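Local coordinates for hypothetical protein (Legionella pneumophila subsp. pneumophila, PDB 4KH9) that is of unknown function but binds calcium ions and folds into three domains characteristic of the DUF4785 family, at residues 15-18 and 19-22; 202-205 and 206-209; 320-324 and 325-329. All blocks are in the same frame, centred on the assembly; numbering follows the deposited sequence.

Contact 1: residues 15-18 and 19-22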
loop_
_atom_site.group_PDB
_atom_site.type_symbol
_atom_site.label_atom_id
_atom_site.label_comp_id
_atom_site.label_asym_id
_atom_site.label_seq_id
_atom_site.Cartn_x
_atom_site.Cartn_y
_atom_site.Cartn_z
ATOM N N GLU A 15 -5.797 1.211 21.948
ATOM C CA GLU A 15 -4.986 1.982 22.898
ATOM C C GLU A 15 -5.318 3.468 22.851
ATOM O O GLU A 15 -5.288 4.121 23.892
ATOM C CB GLU A 15 -3.470 1.779 22.644
ATOM C CG GLU A 15 -2.993 2.090 21.229
ATOM C CD GLU A 15 -1.511 1.933 20.943
ATOM O OE1 GLU A 15 -0.790 1.325 21.767
ATOM O OE2 GLU A 15 -1.079 2.387 19.860
ATOM N N ASN A 16 -5.642 4.000 21.658
ATOM C CA ASN A 16 -5.893 5.427 21.468
ATOM C C ASN A 16 -7.378 5.831 21.574
ATOM O O ASN A 16 -7.651 7.035 21.547
ATOM C CB ASN A 16 -5.361 5.861 20.103
ATOM C CG ASN A 16 -6.048 5.218 18.926
ATOM O OD1 ASN A 16 -6.045 3.991 18.757
ATOM N ND2 ASN A 16 -6.611 6.041 18.057
ATOM N N CYS A 17 -8.319 4.862 21.686
ATOM C CA CYS A 17 -9.761 5.151 21.722
ATOM C C CYS A 17 -10.142 6.038 22.912
ATOM O O CYS A 17 -10.948 6.939 22.716
ATOM C CB CYS A 17 -10.598 3.875 21.699
ATOM S SG CYS A 17 -10.886 3.218 20.026
ATOM N N SER A 18 -9.541 5.830 24.109
ATOM C CA SER A 18 -9.785 6.628 25.328
ATOM C C SER A 18 -9.533 8.139 25.115
ATOM O O SER A 18 -10.178 8.972 25.748
ATOM C CB SER A 18 -8.888 6.136 26.461
ATOM O OG SER A 18 -9.291 4.845 26.885
ATOM N N GLN A 19 -8.612 8.476 24.206
ATOM C CA GLN A 19 -8.247 9.848 23.865
ATOM C C GLN A 19 -9.244 10.507 22.893
ATOM O O GLN A 19 -9.132 11.708 22.637
ATOM C CB GLN A 19 -6.839 9.875 23.238
ATOM C CG GLN A 19 -5.730 9.462 24.216
ATOM C CD GLN A 19 -4.355 9.465 23.589
ATOM O OE1 GLN A 19 -3.626 8.466 23.644
ATOM N NE2 GLN A 19 -3.966 10.582 22.980
ATOM N N LEU A 20 -10.193 9.736 22.329
ATOM C CA LEU A 20 -11.120 10.296 21.341
ATOM C C LEU A 20 -12.226 11.120 21.994
ATOM O O LEU A 20 -12.628 10.877 23.132
ATOM C CB LEU A 20 -11.744 9.198 20.455
ATOM C CG LEU A 20 -10.786 8.412 19.550
ATOM C CD1 LEU A 20 -11.485 7.215 18.950
ATOM C CD2 LEU A 20 -10.188 9.299 18.462
ATOM N N SER A 21 -12.724 12.087 21.241
ATOM C CA SER A 21 -13.809 12.952 21.677
ATOM C C SER A 21 -15.079 12.155 21.966
ATOM O O SER A 21 -15.381 11.161 21.275
ATOM C CB SER A 21 -14.091 14.015 20.629
ATOM O OG SER A 21 -15.308 14.648 20.966
ATOM N N ARG A 22 -15.825 12.603 22.986
ATOM C CA ARG A 22 -17.086 12.033 23.439
ATOM C C ARG A 22 -18.244 12.958 23.045
ATOM O O ARG A 22 -19.389 12.734 23.441
ATOM C CB ARG A 22 -17.038 11.824 24.964
ATOM C CG ARG A 22 -17.104 10.377 25.422
ATOM C CD ARG A 22 -15.766 9.821 25.858
ATOM N NE ARG A 22 -15.943 8.624 26.684
ATOM C CZ ARG A 22 -14.956 7.828 27.086
ATOM N NH1 ARG A 22 -13.702 8.076 26.723
ATOM N NH2 ARG A 22 -15.217 6.767 27.839
#

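Contact 2: residues 202-205 and 206-209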
loop_
_atom_site.group_PDB
_atom_site.type_symbol
_atom_site.label_atom_id
_atom_site.label_comp_id
_atom_site.label_asym_id
_atom_site.label_seq_id
_atom_site.Cartn_x
_atom_site.Cartn_y
_atom_site.Cartn_z
ATOM N N VAL A 202 2.684 -7.191 4.416
ATOM C CA VAL A 202 3.336 -6.562 5.574
ATOM C C VAL A 202 2.403 -5.485 6.130
ATOM O O VAL A 202 1.982 -4.570 5.426
ATOM C CB VAL A 202 4.755 -5.996 5.222
ATOM C CG1 VAL A 202 5.451 -5.469 6.480
ATOM C CG2 VAL A 202 5.637 -7.068 4.570
ATOM N N GLY A 203 2.097 -5.617 7.404
ATOM C CA GLY A 203 1.222 -4.711 8.129
ATOM C C GLY A 203 1.944 -3.554 8.787
ATOM O O GLY A 203 3.166 -3.586 8.916
ATOM N N PRO A 204 1.184 -2.531 9.239
ATOM C CA PRO A 204 1.803 -1.334 9.856
ATOM C C PRO A 204 2.686 -1.610 11.067
ATOM O O PRO A 204 3.594 -0.825 11.301
ATOM C CB PRO A 204 0.601 -0.507 10.303
ATOM C CG PRO A 204 -0.499 -0.936 9.425
ATOM C CD PRO A 204 -0.281 -2.370 9.106
ATOM N N LYS A 205 2.437 -2.690 11.822
ATOM C CA LYS A 205 3.269 -3.035 12.984
ATOM C C LYS A 205 4.377 -4.020 12.605
ATOM O O LYS A 205 5.093 -4.510 13.478
ATOM C CB LYS A 205 2.414 -3.628 14.122
ATOM C CG LYS A 205 1.389 -2.667 14.762
ATOM C CD LYS A 205 2.013 -1.573 15.654
ATOM C CE LYS A 205 0.979 -0.677 16.302
ATOM N NZ LYS A 205 0.176 -1.386 17.339
ATOM N N GLY A 206 4.530 -4.286 11.312
ATOM C CA GLY A 206 5.504 -5.254 10.809
ATOM C C GLY A 206 5.013 -6.698 10.843
ATOM O O GLY A 206 5.795 -7.599 10.565
ATOM N N GLN A 207 3.715 -6.948 11.139
ATOM C CA GLN A 207 3.189 -8.328 11.122
ATOM C C GLN A 207 3.165 -8.843 9.657
ATOM O O GLN A 207 2.896 -8.075 8.723
ATOM C CB GLN A 207 1.799 -8.432 11.799
ATOM C CG GLN A 207 0.641 -7.683 11.114
ATOM C CD GLN A 207 0.469 -6.224 11.511
ATOM O OE1 GLN A 207 1.370 -5.390 11.457
ATOM N NE2 GLN A 207 -0.741 -5.854 11.824
ATOM N N VAL A 208 3.522 -10.101 9.455
ATOM C CA VAL A 208 3.651 -10.664 8.117
ATOM C C VAL A 208 2.633 -11.778 7.879
ATOM O O VAL A 208 2.451 -12.662 8.713
ATOM C CB VAL A 208 5.108 -11.185 7.885
ATOM C CG1 VAL A 208 5.230 -12.002 6.593
ATOM C CG2 VAL A 208 6.111 -10.029 7.876
ATOM N N ILE A 209 1.998 -11.741 6.705
ATOM C CA ILE A 209 1.113 -12.811 6.254
ATOM C C ILE A 209 1.714 -13.256 4.910
ATOM O O ILE A 209 1.763 -12.474 3.982
ATOM C CB ILE A 209 -0.397 -12.416 6.193
ATOM C CG1 ILE A 209 -0.956 -12.065 7.595
ATOM C CG2 ILE A 209 -1.226 -13.546 5.544
ATOM C CD1 ILE A 209 -2.308 -11.341 7.598
#

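Contact 3: residues 320-324 and 325-329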
loop_
_atom_site.group_PDB
_atom_site.type_symbol
_atom_site.label_atom_id
_atom_site.label_comp_id
_atom_site.label_asym_id
_atom_site.label_seq_id
_atom_site.Cartn_x
_atom_site.Cartn_y
_atom_site.Cartn_z
ATOM N N GLN A 320 -20.369 10.359 17.198
ATOM C CA GLN A 320 -20.566 10.218 18.638
ATOM C C GLN A 320 -19.734 9.070 19.195
ATOM O O GLN A 320 -19.191 8.270 18.433
ATOM C CB GLN A 320 -22.054 10.034 19.008
ATOM C CG GLN A 320 -22.821 8.933 18.303
ATOM C CD GLN A 320 -24.291 9.102 18.590
ATOM O OE1 GLN A 320 -25.037 9.715 17.809
ATOM N NE2 GLN A 320 -24.737 8.606 19.734
ATOM N N TRP A 321 -19.599 9.034 20.534
ATOM C CA TRP A 321 -18.915 7.967 21.252
ATOM C C TRP A 321 -19.899 6.835 21.450
ATOM O O TRP A 321 -21.012 7.098 21.932
ATOM C CB TRP A 321 -18.370 8.453 22.596
ATOM C CG TRP A 321 -17.744 7.350 23.394
ATOM C CD1 TRP A 321 -18.343 6.566 24.346
ATOM C CD2 TRP A 321 -16.388 6.888 23.284
ATOM N NE1 TRP A 321 -17.446 5.635 24.822
ATOM C CE2 TRP A 321 -16.238 5.813 24.190
ATOM C CE3 TRP A 321 -15.267 7.328 22.553
ATOM C CZ2 TRP A 321 -15.034 5.125 24.334
ATOM C CZ3 TRP A 321 -14.072 6.653 22.700
ATOM C CH2 TRP A 321 -13.953 5.573 23.597
ATOM N N LEU A 322 -19.515 5.582 21.083
ATOM C CA LEU A 322 -20.435 4.454 21.244
ATOM C C LEU A 322 -19.770 3.313 22.013
ATOM O O LEU A 322 -18.693 2.853 21.643
ATOM C CB LEU A 322 -20.957 3.933 19.875
ATOM C CG LEU A 322 -21.721 4.913 18.965
ATOM C CD1 LEU A 322 -21.853 4.366 17.558
ATOM C CD2 LEU A 322 -23.091 5.282 19.531
ATOM N N GLU A 323 -20.427 2.847 23.076
ATOM C CA GLU A 323 -19.958 1.702 23.860
ATOM C C GLU A 323 -20.403 0.417 23.160
ATOM O O GLU A 323 -21.344 0.495 22.347
ATOM C CB GLU A 323 -20.527 1.770 25.302
ATOM C CG GLU A 323 -19.922 2.842 26.191
ATOM C CD GLU A 323 -18.502 2.590 26.659
ATOM O OE1 GLU A 323 -18.116 1.408 26.805
ATOM O OE2 GLU A 323 -17.793 3.583 26.933
ATOM N N PRO A 324 -19.828 -0.785 23.470
ATOM C CA PRO A 324 -20.338 -2.022 22.840
ATOM C C PRO A 324 -21.850 -2.201 23.072
ATOM O O PRO A 324 -22.354 -1.865 24.139
ATOM C CB PRO A 324 -19.537 -3.120 23.529
ATOM C CG PRO A 324 -18.295 -2.445 24.000
ATOM C CD PRO A 324 -18.722 -1.084 24.410
ATOM N N GLY A 325 -22.559 -2.657 22.048
ATOM C CA GLY A 325 -24.004 -2.881 22.104
ATOM C C GLY A 325 -24.753 -2.355 20.896
ATOM O O GLY A 325 -24.146 -2.025 19.869
ATOM N N LYS A 326 -26.089 -2.292 20.998
ATOM C CA LYS A 326 -26.959 -1.801 19.934
ATOM C C LYS A 326 -27.319 -0.344 20.191
ATOM O O LYS A 326 -27.547 0.046 21.343
ATOM C CB LYS A 326 -28.229 -2.659 19.785
ATOM C CG LYS A 326 -27.990 -3.995 19.089
ATOM C CD LYS A 326 -29.293 -4.817 18.898
ATOM C CE LYS A 326 -29.769 -5.560 20.135
ATOM N NZ LYS A 326 -31.083 -6.221 19.920
ATOM N N HIS A 327 -27.286 0.483 19.122
ATOM C CA HIS A 327 -27.583 1.914 19.200
ATOM C C HIS A 327 -28.410 2.391 18.003
ATOM O O HIS A 327 -28.435 1.725 16.968
ATOM C CB HIS A 327 -26.292 2.747 19.248
ATOM C CG HIS A 327 -25.341 2.404 20.349
ATOM N ND1 HIS A 327 -25.398 3.042 21.565
ATOM C CD2 HIS A 327 -24.297 1.543 20.352
ATOM C CE1 HIS A 327 -24.412 2.527 22.283
ATOM N NE2 HIS A 327 -23.733 1.612 21.596
ATOM N N VAL A 328 -29.081 3.535 18.158
ATOM C CA VAL A 328 -29.847 4.156 17.085
ATOM C C VAL A 328 -29.199 5.528 16.828
ATOM O O VAL A 328 -29.111 6.359 17.745
ATOM C CB VAL A 328 -31.379 4.237 17.358
ATOM C CG1 VAL A 328 -32.110 4.874 16.183
ATOM C CG2 VAL A 328 -31.969 2.857 17.660
ATOM N N LEU A 329 -28.675 5.722 15.617
ATOM C CA LEU A 329 -28.037 6.976 15.224
ATOM C C LEU A 329 -28.974 7.744 14.324
ATOM O O LEU A 329 -29.652 7.151 13.494
ATOM C CB LEU A 329 -26.686 6.747 14.539
ATOM C CG LEU A 329 -25.452 6.794 15.429
ATOM C CD1 LEU A 329 -25.491 5.721 16.539
ATOM C CD2 LEU A 329 -24.222 6.586 14.599
#

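Contact 1: residues 15-18 and 19-22
Cys17 O is the polar atom on which this turn closes. It accepts a hydrogen bond from Leu20 N at 2.9 Å, nearly straight at 161°, with the donor standing above the carbonyl plane. One residue earlier the same step is repeated more loosely: Gln19 N reaches Asn16 O at 3.2 Å and 140°, again from above the plane. Together they make two overlapping beta turns, in which each amide looks back three residues. The Leu20 side chain folds over the carbonyl that its own amide grips: chi1 of -64° sets CG beside the backbone N, and Leu20 CG comes to 3.5 Å from Cys17 O. Leu20 CD1 continues past it to 3.9 Å from Cys17 CA and 4.2 Å from Cys17 SG, a loose apolar touch of branch end against sulfur. That sulfur is tied to Cys14 in a disulfide, and both Cys17 and Leu20 also lie on Ser293 of strand 293-302. Gln19 CB rests 3.4 Å from Asn16 O, the carbonyl that its own amide bonds. Beyond the turn, the bent Arg22 chain brings the guanidinium back, edge first, until in the modelled conformer NH1 is 3.8 Å from Ser18 O; this is proximity in the guanidinium plane, too long for a hydrogen bond. In this conformer the same guanidinium makes a cation-pi contact with Trp321. The turn is thus defined chiefly by its two backbone bonds, with the Leu20 side chain packed over the Cys17 carbonyl and the disulfide tying Cys17 back to Cys14, just before the turn: a surface loop whose polar contacts across the bend come from the main chain.

Contact 2: residues 202-205 and 206-209
Val202 and Val208 face each other as an antiparallel non-hydrogen-bonded pair, and beyond them the chain reverses through a type I turn from Gly203 to Gly206. Gly206 N bonds to Gly203 O at 2.8 Å, and Gly203 N to Gln207 O at 2.9 Å. With Gly206 at a positive phi of 83°, this is the type I turn plus G1 bulge of a beta hairpin. Gln207 fastens the bend from its side chain. With chi1 at 65°, CG lies between the backbone N and the carbonyl carbon, and a bend at chi2 brings the amide against Gly203, with Gln207 CD 3.8 Å from Gly203 CA. Its OE1 accepts Lys205 N at 2.9 Å in the plane of the amide carbonyl, though the angle at the hydrogen is only 134°, and it also lies 3.4 Å from Lys205 CB. The other end of this amide is held too, since NE2 bonds to Ser229 OG. Val202 CG2 and Val208 CG2 just meet at 4.5 Å on one face of the sheet. The hairpin joins strand 196-202 to strand 208-217, and Pro204, Gln207 and Ile209 lie against Trp238 at the start of the neighbouring strand 238-248.

Contact 3: residues 320-324 and 325-329
Leu322 and His327 meet inside a beta arch, the bend that carries the chain from one sheet of an immunoglobulin-like (E-set) sandwich to the other. Strand 320-322 and strand 325-329 run nearly antiparallel at 159°, but their axes stay 9.8 Å apart, so side chains rather than backbone bonds bridge them. Each strand bonds instead to a neighbour in its own sheet: Leu322 to Ser293, and His327 to Val287. Van der Waals contacts fill the gap. Leu322 and Leu329 reach toward each other tip to tip, Leu322 CD2 lying 3.9 Å from Leu329 CD1. Next to this apolar pair the Gln320 amide packs on Leu329, the two side chains sliding past each other in opposite directions, with Gln320 OE1 3.8 Å from Leu329 CG. The CH-pi contact belongs to the same layer: Leu322 CD2 sits over one face of the imidazole, 3.8 Å from the ring centroid of His327, while the two side chains pass one another in opposite senses. Val289 of strand 281-289 touches both of them. Two polar bonds lie at the arch, one within 320-324 and one across it. Trp321 donates NE1 to Glu323 OE2 at 3.0 Å and 173°; the acceptor lies in the indole plane but is met from above the plane of its own carboxylate. The chain then turns through Pro324 and Gly325, whose backbone angles would jam a CB against the Pro324 carbonyl oxygen. Across the bend the His327 ring bonds to the backbone. His327 CG stands beside the backbone N (chi1 -56°), which swings the imidazole edge toward the preceding strand end. There His327 NE2 donates to Glu323 O at 2.7 Å, the oxygen close to the ring plane and the donor slightly tilted from the carbonyl plane.

How the contacts relate
Contacts 1, 2 and 3 follow one another along the chain without interleaving, in the N-terminal, central and C-terminal DUF4785 regions in turn. Space groups them differently: contacts 1 and 3 have centres 15 Å apart and touch, Trp321 CZ3 packing at 3.1 Å against Cys17 O. The loop of contact 1 thus packs on the C-terminal sandwich, where the following strand 25-29 also pairs with strand 312-322. Contact 2 lies about 24 Å from contact 1 between centres, with nearest atoms about 5 Å apart, and 30 Å from contact 3 between centres, with nearest atoms about 17 Å apart. Contact 2 is a hairpin joining neighbouring strands of one sheet; contact 3 is an arch between two sheets.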